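Local coordinates for protein alpha-1,4-endofucoidanase (Mariniflexile fucanivorans, PDB 6DLH) that hydrolyses internal alpha-1,4 linkages of fucoidan with retention of configuration, binds calcium, and carries a GH107 catalytic domain followed by probable Ig-like domains, at residues 52-57 with 89-94; 118-123 with 163-168; 148-153 with 226-231; 152-157 with 199-204; 207-212 with 255-260. One frame throughout, in Å; residues are numbered along the deposited sequence.

Interaction 1. Residues 52-57 with 89-94; sequences PERTFN and NIFSPT
Two waters carry the polar part of the contact between Thr55 and Thr94. The first accepts from Thr55 N (3.1 Å) and donates to Thr94 OG1 (2.6 Å); the second bonds to Thr55 OG1 and donates to Thr94 O at 2.6 Å. Thr94 OG1 itself donates to Phe91 O at 2.7 Å, in the carbonyl plane and on a lone pair, while Thr94 N uses the same oxygen to close the type I turn from Phe91 to Thr94. That hydroxyl thus both donates and accepts. Both segments are loops, one following strand 46-49 and the other strand 80-84, adjacent parallel strands of the barrel-like catalytic domain, so the two waters link two neighbouring strand-to-helix connections. Apolar contacts lie beside this bridge. Thr94 CG2 comes in at the edge of the Phe56 ring, 3.7 Å from Phe56 CD2; the rings of Phe56 and Phe91 meet edge to edge, only loosely, with Phe56 CE2 4.4 Å from Phe91 CD1. Arg54 NE forms a salt bridge with Glu390, and the bend at chi3 leaves NH1 packed obliquely 3.7 Å from Phe91 CE1, the guanidinium and ring planes 84° apart.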
# COMPACT_ATOMS: atom_id res chain seq x y z
N PRO A 52 -0.56 3.58 3.28
CA PRO A 52 -1.03 4.71 2.48
C PRO A 52 -2.55 4.86 2.62
O PRO A 52 -3.24 3.91 3.01
CB PRO A 52 -0.67 4.34 1.04
CG PRO A 52 0.27 3.16 1.16
CD PRO A 52 -0.11 2.45 2.45
N GLU A 53 -3.04 6.06 2.30
CA GLU A 53 -4.45 6.35 2.45
C GLU A 53 -5.05 6.75 1.10
O GLU A 53 -4.34 7.15 0.18
CB GLU A 53 -4.65 7.45 3.49
CG GLU A 53 -4.31 6.99 4.90
CD GLU A 53 -4.51 8.05 5.97
OE1 GLU A 53 -5.37 8.93 5.76
OE2 GLU A 53 -3.80 7.99 6.99
N ARG A 54 -6.39 6.65 1.03
CA ARG A 54 -7.21 7.01 -0.12
C ARG A 54 -6.72 6.23 -1.34
O ARG A 54 -6.13 6.80 -2.24
CB ARG A 54 -7.23 8.54 -0.30
CG ARG A 54 -7.55 9.28 0.98
CD ARG A 54 -7.82 10.78 0.88
NE ARG A 54 -9.07 11.08 0.19
CZ ARG A 54 -10.29 10.97 0.72
NH1 ARG A 54 -10.46 10.63 1.99
NH2 ARG A 54 -11.35 11.21 -0.04
N THR A 55 -6.95 4.91 -1.33
CA THR A 55 -6.28 4.01 -2.24
C THR A 55 -7.13 3.72 -3.47
O THR A 55 -6.66 3.06 -4.39
CB THR A 55 -5.96 2.66 -1.57
OG1 THR A 55 -7.21 2.05 -1.24
CG2 THR A 55 -5.10 2.80 -0.33
N PHE A 56 -8.38 4.21 -3.47
CA PHE A 56 -9.42 3.84 -4.42
C PHE A 56 -9.19 4.51 -5.78
O PHE A 56 -8.43 5.47 -5.89
CB PHE A 56 -10.78 4.27 -3.87
CG PHE A 56 -10.76 5.65 -3.26
CD1 PHE A 56 -10.62 6.79 -4.05
CD2 PHE A 56 -10.87 5.82 -1.88
CE1 PHE A 56 -10.58 8.05 -3.48
CE2 PHE A 56 -10.84 7.09 -1.32
CZ PHE A 56 -10.70 8.20 -2.12
N ASN A 57 -9.89 3.99 -6.80
CA ASN A 57 -10.07 4.65 -8.09
C ASN A 57 -8.73 4.82 -8.79
O ASN A 57 -8.45 5.89 -9.34
CB ASN A 57 -10.82 5.97 -7.97
CG ASN A 57 -12.26 5.79 -7.51
OD1 ASN A 57 -12.87 4.76 -7.77
ND2 ASN A 57 -12.78 6.79 -6.81
N ASN A 89 -12.18 1.52 8.77
CA ASN A 89 -13.31 2.42 8.97
C ASN A 89 -14.17 2.47 7.70
O ASN A 89 -14.44 1.44 7.09
CB ASN A 89 -12.82 3.79 9.45
CG ASN A 89 -13.78 4.51 10.37
OD1 ASN A 89 -14.40 3.90 11.24
ND2 ASN A 89 -13.88 5.82 10.20
N ILE A 90 -14.56 3.68 7.29
CA ILE A 90 -15.42 3.88 6.13
C ILE A 90 -14.66 3.57 4.84
O ILE A 90 -15.25 3.61 3.76
CB ILE A 90 -16.04 5.29 6.10
CG1 ILE A 90 -14.98 6.38 5.99
CG2 ILE A 90 -16.95 5.50 7.31
CD1 ILE A 90 -15.54 7.79 5.85
N PHE A 91 -13.37 3.23 4.95
CA PHE A 91 -12.56 2.90 3.79
C PHE A 91 -12.37 1.39 3.70
O PHE A 91 -11.57 0.91 2.89
CB PHE A 91 -11.22 3.64 3.85
CG PHE A 91 -11.34 5.13 3.99
CD1 PHE A 91 -11.50 5.94 2.88
CD2 PHE A 91 -11.32 5.72 5.25
CE1 PHE A 91 -11.63 7.31 3.01
CE2 PHE A 91 -11.46 7.10 5.38
CZ PHE A 91 -11.61 7.89 4.26
N SER A 92 -13.12 0.64 4.50
CA SER A 92 -12.99 -0.81 4.54
C SER A 92 -13.26 -1.48 3.19
O SER A 92 -12.76 -2.58 2.96
CB SER A 92 -13.83 -1.43 5.64
OG SER A 92 -15.21 -1.24 5.38
N PRO A 93 -14.09 -0.91 2.27
CA PRO A 93 -14.23 -1.46 0.92
C PRO A 93 -12.99 -1.36 0.02
O PRO A 93 -12.78 -2.22 -0.84
CB PRO A 93 -15.38 -0.65 0.30
CG PRO A 93 -16.12 -0.08 1.49
CD PRO A 93 -15.03 0.20 2.50
N THR A 94 -12.18 -0.32 0.23
CA THR A 94 -11.05 -0.05 -0.65
C THR A 94 -9.94 -1.06 -0.40
O THR A 94 -9.38 -1.12 0.70
CB THR A 94 -10.59 1.40 -0.50
OG1 THR A 94 -9.97 1.55 0.78
CG2 THR A 94 -11.72 2.39 -0.68
O HOH W 1 -8.85 3.90 0.85
O HOH W 2 -7.08 0.19 0.68

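Interaction 2. Residues 118-123 with 163-168; sequences NLVAPR and ADYPDV
With CG anti to the carbonyl carbon (chi1 -80°), Asn118 swings its amide across the backbone of Tyr165-Asp167 and presents OD1 to it; Val168, whose CG2 stands anti to its carbonyl carbon, sets that methyl 3.2 Å from Asn118 O. Asp167 N donates to Asn118 OD1 at 3.0 Å, with an angle of 164° at the hydrogen and the donor on a lone pair in the carbonyl plane. A second, nearly straight bond (175°) runs from Asn118 N to Asp164 O at 3.1 Å, so Asn118 holds the 164-167 backbone through both main chain and side chain. Replacing Asn118 by an alanine removes OD1 and would probably leave Asp167 N without this acceptor and open a gap beside Pro166 CD. Val120 divides its branches: CG1 packs on Tyr165 CB at 3.6 Å, and CG2 meets Val168 CG1 tip to tip at 3.7 Å. Asp167 also has a salt bridge to Arg171, and Tyr165 OH is bonded to Ile90 O. The contact joins the loop between helices 100-104 and 129-139, where Val120 also touches Ile102, to the start of helix 168-176, Asp167 holding the N-cap position without a side-chain capping bond.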
# COMPACT_ATOMS: atom_id res chain seq x y z
N ASN A 118 -16.21 4.39 -7.93
CA ASN A 118 -16.68 3.06 -7.56
C ASN A 118 -15.63 1.99 -7.85
O ASN A 118 -15.96 0.81 -7.90
CB ASN A 118 -18.02 2.71 -8.23
CG ASN A 118 -19.22 3.33 -7.55
OD1 ASN A 118 -19.49 3.05 -6.38
ND2 ASN A 118 -19.95 4.16 -8.27
N LEU A 119 -14.37 2.39 -8.04
CA LEU A 119 -13.30 1.41 -8.19
C LEU A 119 -12.53 1.30 -6.87
O LEU A 119 -11.89 2.25 -6.43
CB LEU A 119 -12.39 1.81 -9.36
CG LEU A 119 -11.20 0.87 -9.61
CD1 LEU A 119 -11.65 -0.53 -10.01
CD2 LEU A 119 -10.24 1.46 -10.65
N VAL A 120 -12.62 0.12 -6.25
CA VAL A 120 -12.11 -0.06 -4.89
C VAL A 120 -11.09 -1.19 -4.87
O VAL A 120 -10.84 -1.79 -3.82
CB VAL A 120 -13.23 -0.27 -3.85
CG1 VAL A 120 -13.96 1.02 -3.52
CG2 VAL A 120 -14.21 -1.37 -4.21
N ALA A 121 -10.52 -1.48 -6.04
CA ALA A 121 -9.32 -2.29 -6.13
C ALA A 121 -8.43 -1.71 -7.24
O ALA A 121 -8.87 -0.86 -8.01
CB ALA A 121 -9.66 -3.74 -6.38
N PRO A 122 -7.14 -2.11 -7.32
CA PRO A 122 -6.33 -1.82 -8.50
C PRO A 122 -6.78 -2.73 -9.65
O PRO A 122 -7.01 -3.92 -9.44
CB PRO A 122 -4.92 -2.19 -8.04
CG PRO A 122 -5.14 -3.28 -7.00
CD PRO A 122 -6.40 -2.85 -6.28
N ARG A 123 -6.90 -2.15 -10.85
CA ARG A 123 -7.33 -2.88 -12.04
C ARG A 123 -6.33 -4.01 -12.32
O ARG A 123 -5.13 -3.77 -12.40
CB ARG A 123 -7.45 -1.95 -13.25
CG ARG A 123 -8.51 -0.86 -13.11
CD ARG A 123 -8.34 0.21 -14.16
NE ARG A 123 -7.45 1.30 -13.76
CZ ARG A 123 -7.74 2.60 -13.87
NH1 ARG A 123 -8.87 3.00 -14.42
NH2 ARG A 123 -6.87 3.50 -13.44
N ALA A 163 -18.57 9.39 -1.36
CA ALA A 163 -18.58 10.14 -2.61
C ALA A 163 -17.43 9.75 -3.54
O ALA A 163 -17.18 10.45 -4.52
CB ALA A 163 -18.56 11.62 -2.31
N ASP A 164 -16.75 8.63 -3.25
CA ASP A 164 -15.67 8.15 -4.11
C ASP A 164 -15.99 6.74 -4.61
O ASP A 164 -15.51 6.33 -5.67
CB ASP A 164 -14.30 8.24 -3.43
CG ASP A 164 -13.77 9.66 -3.36
OD1 ASP A 164 -13.92 10.30 -2.29
OD2 ASP A 164 -13.21 10.13 -4.37
N TYR A 165 -16.80 6.01 -3.83
CA TYR A 165 -17.31 4.71 -4.22
C TYR A 165 -18.79 4.63 -3.82
O TYR A 165 -19.20 3.72 -3.11
CB TYR A 165 -16.44 3.58 -3.64
CG TYR A 165 -15.93 3.85 -2.25
CD1 TYR A 165 -14.82 4.67 -2.04
CD2 TYR A 165 -16.54 3.29 -1.13
CE1 TYR A 165 -14.35 4.94 -0.77
CE2 TYR A 165 -16.08 3.55 0.15
CZ TYR A 165 -14.98 4.37 0.33
OH TYR A 165 -14.51 4.65 1.59
N PRO A 166 -19.64 5.58 -4.31
CA PRO A 166 -20.98 5.80 -3.75
C PRO A 166 -21.90 4.60 -3.59
O PRO A 166 -22.72 4.59 -2.67
CB PRO A 166 -21.60 6.84 -4.71
CG PRO A 166 -20.41 7.57 -5.28
CD PRO A 166 -19.35 6.50 -5.42
N ASP A 167 -21.76 3.58 -4.45
CA ASP A 167 -22.69 2.46 -4.40
C ASP A 167 -21.99 1.12 -4.60
O ASP A 167 -22.60 0.18 -5.09
CB ASP A 167 -23.90 2.66 -5.32
CG ASP A 167 -23.61 3.46 -6.59
OD1 ASP A 167 -22.85 2.96 -7.43
OD2 ASP A 167 -24.15 4.58 -6.71
N VAL A 168 -20.72 1.03 -4.17
CA VAL A 168 -19.99 -0.23 -4.22
C VAL A 168 -20.56 -1.19 -3.18
O VAL A 168 -20.66 -2.39 -3.44
CB VAL A 168 -18.47 -0.02 -4.03
CG1 VAL A 168 -17.79 -1.25 -3.44
CG2 VAL A 168 -17.80 0.37 -5.33

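Interaction 3. Residues 148-153 with 226-231; sequences VNSYNL and DSADNV
Asp226 and Asn149 form a parallel beta bridge, with CA atoms 4.7 Å apart, where strands 143-149 and 222-226 end side by side in the parallel sheet of the barrel-like catalytic domain. Asp226 N donates to Val148 O at 3.0 Å. In return Asp226 O takes two donors from Ser150, N at 2.9 Å and OG at 2.6 Å, which reach it from opposite faces of its carbonyl plane. From the last residue of its strand, Asn149 ND2 donates to Ser227 OG at 3.2 Å, the partner tilted 30° out of the amide plane. Val231 CB sits over the centre of the Tyr151 ring, 3.8 Å from the centroid and 11° off the normal, a CH-pi contact laying helix 228-233 against it. Within its own segment, Asn149 OD1 accepts from Tyr151 N at 3.1 Å in an Asx turn, its chi1 of -173° leaving ND2 facing Ser227. A leucine in place of Asn149 has no amide, which would probably leave Tyr151 N without its acceptor and Ser227 OG without this donor. In the second shell, Asn270 and Tyr147 hold Asp226 OD1 and OD2, and Arg156 holds Ser227 OG. At the far end of the Tyr151 ring, OH comes to 3.5 Å from Asn230 CB.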
# COMPACT_ATOMS: atom_id res chain seq x y z
N VAL A 148 -6.93 -6.22 7.62
CA VAL A 148 -8.24 -6.28 6.98
C VAL A 148 -9.26 -5.74 7.96
O VAL A 148 -9.33 -6.19 9.10
CB VAL A 148 -8.60 -7.71 6.53
CG1 VAL A 148 -10.05 -7.81 6.10
CG2 VAL A 148 -7.68 -8.22 5.42
N ASN A 149 -10.04 -4.75 7.53
CA ASN A 149 -11.15 -4.29 8.34
C ASN A 149 -12.31 -5.27 8.13
O ASN A 149 -12.60 -5.64 6.99
CB ASN A 149 -11.51 -2.83 8.07
CG ASN A 149 -12.55 -2.32 9.05
OD1 ASN A 149 -13.74 -2.59 8.87
ND2 ASN A 149 -12.11 -1.61 10.07
N SER A 150 -12.93 -5.68 9.23
CA SER A 150 -13.88 -6.78 9.24
C SER A 150 -15.14 -6.44 8.46
O SER A 150 -15.78 -7.35 7.93
CB SER A 150 -14.20 -7.21 10.66
OG SER A 150 -13.08 -7.87 11.24
N TYR A 151 -15.48 -5.15 8.39
CA TYR A 151 -16.66 -4.66 7.69
C TYR A 151 -16.50 -4.80 6.18
O TYR A 151 -17.49 -4.80 5.46
CB TYR A 151 -16.95 -3.19 8.03
CG TYR A 151 -17.76 -2.97 9.28
CD1 TYR A 151 -19.15 -2.98 9.25
CD2 TYR A 151 -17.15 -2.73 10.50
CE1 TYR A 151 -19.90 -2.78 10.40
CE2 TYR A 151 -17.89 -2.53 11.66
CZ TYR A 151 -19.27 -2.55 11.61
OH TYR A 151 -19.99 -2.35 12.76
N ASN A 152 -15.24 -4.88 5.72
CA ASN A 152 -14.88 -5.19 4.35
C ASN A 152 -15.73 -4.36 3.38
O ASN A 152 -15.79 -3.14 3.51
CB ASN A 152 -14.79 -6.71 4.13
CG ASN A 152 -16.12 -7.42 4.25
OD1 ASN A 152 -16.91 -7.43 3.31
ND2 ASN A 152 -16.37 -8.03 5.40
N LEU A 153 -16.41 -5.03 2.44
CA LEU A 153 -17.13 -4.37 1.35
C LEU A 153 -18.46 -3.78 1.82
O LEU A 153 -19.03 -2.92 1.14
CB LEU A 153 -17.31 -5.36 0.19
CG LEU A 153 -16.03 -5.75 -0.54
CD1 LEU A 153 -16.21 -7.03 -1.34
CD2 LEU A 153 -15.54 -4.62 -1.45
N ASP A 226 -9.61 -6.04 12.06
CA ASP A 226 -10.07 -4.94 12.88
C ASP A 226 -11.60 -4.94 12.90
O ASP A 226 -12.23 -5.53 12.03
CB ASP A 226 -9.53 -3.63 12.32
CG ASP A 226 -9.50 -2.47 13.30
OD1 ASP A 226 -9.80 -2.69 14.49
OD2 ASP A 226 -9.14 -1.35 12.87
N SER A 227 -12.18 -4.25 13.90
CA SER A 227 -13.61 -4.01 13.98
C SER A 227 -14.40 -5.31 14.01
O SER A 227 -15.56 -5.34 13.60
CB SER A 227 -14.07 -3.11 12.86
OG SER A 227 -13.49 -1.83 12.98
N ALA A 228 -13.76 -6.38 14.51
CA ALA A 228 -14.28 -7.74 14.47
C ALA A 228 -15.49 -7.91 15.39
O ALA A 228 -16.48 -8.50 14.99
CB ALA A 228 -13.17 -8.71 14.79
N ASP A 229 -15.42 -7.38 16.61
CA ASP A 229 -16.56 -7.50 17.52
C ASP A 229 -17.70 -6.59 17.07
O ASP A 229 -18.86 -6.91 17.31
CB ASP A 229 -16.18 -7.34 18.99
CG ASP A 229 -15.59 -5.98 19.35
OD1 ASP A 229 -15.37 -5.17 18.43
OD2 ASP A 229 -15.35 -5.75 20.55
N ASN A 230 -17.36 -5.46 16.43
CA ASN A 230 -18.37 -4.53 15.95
C ASN A 230 -19.35 -5.23 15.01
O ASN A 230 -20.56 -5.00 15.09
CB ASN A 230 -17.77 -3.31 15.24
CG ASN A 230 -16.83 -2.49 16.09
OD1 ASN A 230 -15.73 -2.93 16.44
ND2 ASN A 230 -17.23 -1.27 16.40
N VAL A 231 -18.83 -6.07 14.10
CA VAL A 231 -19.64 -6.61 13.02
C VAL A 231 -19.96 -8.09 13.25
O VAL A 231 -21.08 -8.52 12.98
CB VAL A 231 -19.03 -6.36 11.62
CG1 VAL A 231 -17.66 -7.00 11.45
CG2 VAL A 231 -19.97 -6.80 10.51

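Interaction 4. Residues 152-157 with 199-204; sequences NLLARI and KYMFCY
The loop leaving strand 143-149 packs against helix 198-216, the helix that leads on to strand 222-226, and Asn152 lies flat on the ring of Tyr204 where they meet. The amide and ring planes are 21° apart and stacked, and Asn152 CB stands 3.5 Å from the ring centroid, 11° off the normal, in a CH-pi contact. Nearby, Asn152 OD1 is 3.3 Å from Tyr204 CD1. This placement follows from chi1 of Asn152 at 67°, which sets CG between the backbone N and the carbonyl carbon and folds the amide over the ring. Leu153 approaches from another direction: its CD1 reaches the edge of the same ring, 3.8 Å from Tyr204 CD1. One turn earlier in the helix, Leu154 packs with CD1 4.0 Å from Tyr200 CB and CD2 4.1 Å from Met201 SD. Met201, bent at chi2 and chi3, also brings SD to 3.5 Å from Asn152 ND2, and touches Phe254 of helix 249-259 and Val231 of helix 228-233. No hydrogen bond crosses between the segments. The polar ends are engaged elsewhere, Tyr204 OH with His95 and Tyr200 OH with Asp177, so the joint rests on stacking and apolar packing, while the bonds of Asn152 ND2 to Ser150 O and of Leu153 N to Asn152 OD1 are likely to limit rotation of the amide.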
# COMPACT_ATOMS: atom_id res chain seq x y z
N ASN A 152 -15.24 -4.88 5.72
CA ASN A 152 -14.88 -5.19 4.35
C ASN A 152 -15.73 -4.36 3.38
O ASN A 152 -15.79 -3.14 3.51
CB ASN A 152 -14.79 -6.71 4.13
CG ASN A 152 -16.12 -7.42 4.25
OD1 ASN A 152 -16.91 -7.43 3.31
ND2 ASN A 152 -16.37 -8.03 5.40
N LEU A 153 -16.41 -5.03 2.44
CA LEU A 153 -17.13 -4.37 1.35
C LEU A 153 -18.46 -3.78 1.82
O LEU A 153 -19.03 -2.92 1.14
CB LEU A 153 -17.31 -5.36 0.19
CG LEU A 153 -16.03 -5.75 -0.54
CD1 LEU A 153 -16.21 -7.03 -1.34
CD2 LEU A 153 -15.54 -4.62 -1.45
N LEU A 154 -18.94 -4.20 3.00
CA LEU A 154 -20.16 -3.64 3.58
C LEU A 154 -19.92 -2.19 3.99
O LEU A 154 -18.77 -1.77 4.14
CB LEU A 154 -20.60 -4.48 4.78
CG LEU A 154 -21.28 -5.81 4.47
CD1 LEU A 154 -22.07 -5.76 3.16
CD2 LEU A 154 -20.28 -6.95 4.43
N ALA A 155 -21.01 -1.45 4.17
CA ALA A 155 -20.94 -0.07 4.63
C ALA A 155 -21.10 -0.02 6.14
O ALA A 155 -22.08 -0.52 6.69
CB ALA A 155 -22.00 0.76 3.94
N ARG A 156 -20.12 0.60 6.81
CA ARG A 156 -20.08 0.68 8.26
C ARG A 156 -21.22 1.57 8.74
O ARG A 156 -21.92 1.23 9.69
CB ARG A 156 -18.72 1.21 8.72
CG ARG A 156 -18.40 0.98 10.19
CD ARG A 156 -17.22 1.84 10.59
NE ARG A 156 -16.99 1.87 12.03
CZ ARG A 156 -16.14 1.08 12.67
NH1 ARG A 156 -15.43 0.18 12.01
NH2 ARG A 156 -16.00 1.20 13.98
N ILE A 157 -21.39 2.71 8.06
CA ILE A 157 -22.49 3.63 8.29
C ILE A 157 -23.39 3.61 7.06
O ILE A 157 -23.17 4.37 6.12
CB ILE A 157 -21.93 5.05 8.56
CG1 ILE A 157 -20.70 5.06 9.47
CG2 ILE A 157 -23.03 5.99 9.07
CD1 ILE A 157 -20.95 4.60 10.90
N LYS A 199 -24.87 -12.91 6.09
CA LYS A 199 -24.68 -13.79 4.93
C LYS A 199 -23.58 -13.22 4.03
O LYS A 199 -22.76 -13.97 3.51
CB LYS A 199 -25.99 -14.09 4.21
CG LYS A 199 -26.69 -12.90 3.56
CD LYS A 199 -28.02 -13.24 2.92
CE LYS A 199 -28.72 -12.01 2.37
NZ LYS A 199 -30.08 -12.31 1.87
N TYR A 200 -23.57 -11.89 3.89
CA TYR A 200 -22.59 -11.16 3.10
C TYR A 200 -21.19 -11.35 3.67
O TYR A 200 -20.22 -11.39 2.92
CB TYR A 200 -22.97 -9.68 2.98
CG TYR A 200 -24.38 -9.41 2.52
CD1 TYR A 200 -24.86 -9.91 1.32
CD2 TYR A 200 -25.24 -8.61 3.27
CE1 TYR A 200 -26.16 -9.65 0.89
CE2 TYR A 200 -26.53 -8.35 2.86
CZ TYR A 200 -26.99 -8.86 1.66
OH TYR A 200 -28.27 -8.60 1.24
N MET A 201 -21.08 -11.46 5.00
CA MET A 201 -19.79 -11.63 5.66
C MET A 201 -19.16 -12.95 5.23
O MET A 201 -17.96 -13.00 4.97
CB MET A 201 -19.91 -11.59 7.19
CG MET A 201 -20.26 -10.22 7.74
SD MET A 201 -18.88 -9.04 7.69
CE MET A 201 -17.69 -9.93 8.70
N PHE A 202 -19.98 -14.00 5.14
CA PHE A 202 -19.51 -15.31 4.71
C PHE A 202 -19.14 -15.28 3.23
O PHE A 202 -18.24 -16.01 2.81
CB PHE A 202 -20.55 -16.39 5.01
CG PHE A 202 -20.54 -16.95 6.41
CD1 PHE A 202 -19.67 -17.98 6.77
CD2 PHE A 202 -21.43 -16.48 7.37
CE1 PHE A 202 -19.67 -18.50 8.05
CE2 PHE A 202 -21.43 -17.00 8.66
CZ PHE A 202 -20.55 -18.01 9.00
N CYS A 203 -19.83 -14.43 2.45
CA CYS A 203 -19.49 -14.20 1.05
C CYS A 203 -18.02 -13.81 0.96
O CYS A 203 -17.25 -14.46 0.25
CB CYS A 203 -20.34 -13.07 0.45
SG CYS A 203 -21.92 -13.58 -0.28
N TYR A 204 -17.64 -12.77 1.71
CA TYR A 204 -16.31 -12.18 1.68
C TYR A 204 -15.25 -13.22 2.02
O TYR A 204 -14.25 -13.33 1.32
CB TYR A 204 -16.23 -10.95 2.59
CG TYR A 204 -14.95 -10.18 2.46
CD1 TYR A 204 -14.81 -9.18 1.50
CD2 TYR A 204 -13.85 -10.46 3.26
CE1 TYR A 204 -13.63 -8.47 1.36
CE2 TYR A 204 -12.66 -9.76 3.13
CZ TYR A 204 -12.55 -8.76 2.18
OH TYR A 204 -11.38 -8.07 2.05

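Interaction 5. Residues 207-212 with 255-260; sequences FILKEY and ADACHA
Lys210 and Ala257 bring the two helices together, their CA atoms 4.4 Å apart where the axes of 207-212 and 255-259 approach to 7.9 Å at an angle of 30°. These are neighbouring helices of the barrel-like catalytic domain, one before strand 222-226 and the other after it, running in roughly the same direction. Ala257 has no side chain beyond CB, which permits so close an approach, and Ala257 O lies 3.6 Å from Lys210 CA. On the buried side, Leu209 CD2 packs on Ala257 CB at 3.9 Å and on Cys258 SG at 4.2 Å. Leu209 CG stands anti to the backbone N (chi1 180°), and its CD2 branch reaches the second helix. Leu209 and Cys258 both also touch Trp223 and Phe225 of strand 222-226, so helices and sheet pack together there. On the outer side, Lys210 packs through its aliphatic chain, CB lying 3.9 Å from Ala257 CB; its NZ has a long, weak ion pair with Glu206. Lys210 CD lies 3.8 Å from Ala260 CB.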
# COMPACT_ATOMS: atom_id res chain seq x y z
N PHE A 207 -15.24 -15.97 -1.09
CA PHE A 207 -15.02 -15.58 -2.48
C PHE A 207 -13.93 -14.51 -2.62
O PHE A 207 -13.18 -14.52 -3.59
CB PHE A 207 -16.33 -15.23 -3.18
CG PHE A 207 -17.20 -16.43 -3.46
CD1 PHE A 207 -18.51 -16.48 -3.02
CD2 PHE A 207 -16.69 -17.52 -4.15
CE1 PHE A 207 -19.29 -17.60 -3.28
CE2 PHE A 207 -17.47 -18.64 -4.40
CZ PHE A 207 -18.77 -18.67 -3.96
N ILE A 208 -13.87 -13.58 -1.65
CA ILE A 208 -12.88 -12.52 -1.70
C ILE A 208 -11.64 -12.92 -0.91
O ILE A 208 -10.56 -13.02 -1.49
CB ILE A 208 -13.47 -11.16 -1.25
CG1 ILE A 208 -14.79 -10.84 -1.95
CG2 ILE A 208 -12.45 -10.05 -1.43
CD1 ILE A 208 -14.68 -10.60 -3.45
N LEU A 209 -11.81 -13.19 0.39
CA LEU A 209 -10.68 -13.35 1.29
C LEU A 209 -9.85 -14.59 0.94
O LEU A 209 -8.63 -14.54 1.00
CB LEU A 209 -11.18 -13.40 2.74
CG LEU A 209 -10.10 -13.58 3.82
CD1 LEU A 209 -9.11 -12.42 3.81
CD2 LEU A 209 -10.73 -13.71 5.20
N LYS A 210 -10.52 -15.69 0.57
CA LYS A 210 -9.82 -16.95 0.37
C LYS A 210 -8.97 -16.90 -0.90
O LYS A 210 -7.94 -17.56 -0.98
CB LYS A 210 -10.78 -18.15 0.35
CG LYS A 210 -10.09 -19.51 0.24
CD LYS A 210 -10.94 -20.69 0.66
CE LYS A 210 -11.59 -21.42 -0.51
NZ LYS A 210 -11.90 -22.82 -0.15
N GLU A 211 -9.41 -16.11 -1.89
CA GLU A 211 -8.74 -16.03 -3.18
C GLU A 211 -7.38 -15.35 -2.98
O GLU A 211 -6.36 -15.83 -3.48
CB GLU A 211 -9.60 -15.26 -4.19
N TYR A 212 -7.40 -14.25 -2.23
CA TYR A 212 -6.20 -13.54 -1.84
C TYR A 212 -5.23 -14.47 -1.12
O TYR A 212 -4.07 -14.59 -1.51
CB TYR A 212 -6.58 -12.35 -0.96
CG TYR A 212 -7.17 -11.18 -1.71
CD1 TYR A 212 -6.53 -10.64 -2.82
CD2 TYR A 212 -8.33 -10.57 -1.28
CE1 TYR A 212 -7.05 -9.55 -3.49
CE2 TYR A 212 -8.86 -9.47 -1.93
CZ TYR A 212 -8.22 -8.96 -3.04
OH TYR A 212 -8.74 -7.88 -3.68
N ALA A 255 -10.69 -17.29 9.44
CA ALA A 255 -9.44 -17.98 9.74
C ALA A 255 -9.15 -19.06 8.70
O ALA A 255 -8.03 -19.16 8.20
CB ALA A 255 -9.46 -18.53 11.14
N ASP A 256 -10.17 -19.87 8.38
CA ASP A 256 -10.05 -20.97 7.43
C ASP A 256 -9.68 -20.44 6.04
O ASP A 256 -8.88 -21.05 5.34
CB ASP A 256 -11.34 -21.80 7.34
CG ASP A 256 -11.55 -22.75 8.51
OD1 ASP A 256 -10.56 -23.30 9.04
OD2 ASP A 256 -12.72 -22.96 8.86
N ALA A 257 -10.30 -19.32 5.65
CA ALA A 257 -10.03 -18.69 4.37
C ALA A 257 -8.55 -18.31 4.26
O ALA A 257 -7.98 -18.37 3.17
CB ALA A 257 -10.92 -17.49 4.19
N CYS A 258 -7.94 -17.91 5.39
CA CYS A 258 -6.54 -17.54 5.46
C CYS A 258 -5.67 -18.79 5.46
O CYS A 258 -4.60 -18.83 4.85
CB CYS A 258 -6.24 -16.70 6.71
SG CYS A 258 -7.07 -15.09 6.75
N HIS A 259 -6.14 -19.83 6.17
CA HIS A 259 -5.34 -21.03 6.36
C HIS A 259 -5.36 -21.90 5.11
O HIS A 259 -4.50 -22.76 4.95
CB HIS A 259 -5.76 -21.78 7.63
CG HIS A 259 -5.32 -21.11 8.89
ND1 HIS A 259 -6.21 -20.76 9.89
CD2 HIS A 259 -4.09 -20.74 9.33
CE1 HIS A 259 -5.55 -20.20 10.89
NE2 HIS A 259 -4.25 -20.18 10.56
N ALA A 260 -6.33 -21.66 4.22
CA ALA A 260 -6.40 -22.34 2.93
C ALA A 260 -5.17 -21.99 2.10
O ALA A 260 -4.64 -22.84 1.39
CB ALA A 260 -7.68 -21.99 2.23

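Interactions 1 and 2, centres 9 Å apart, share probable hydrogen bonds from Tyr165 OH to Ile90 O (2.5 Å) and from Asn57 N to Leu119 O (2.7 Å). Interaction 1 also reaches interactions 3 and 4 through Ser92 OG and Asn152 O, 2.7 Å apart. Interactions 3 and 4 share Asn152 and Leu153, their centres 8 Å apart. Interaction 5 continues down helix 198-216, where Tyr204 O and Leu209 N are 2.6 Å apart. All five lie away from the calcium sites, and none is assigned to the active site. Interactions 1, 3 and 4 use C-terminal strand ends or following loops, where active sites of such barrels generally lie; interaction 5 packs helices on the sheet.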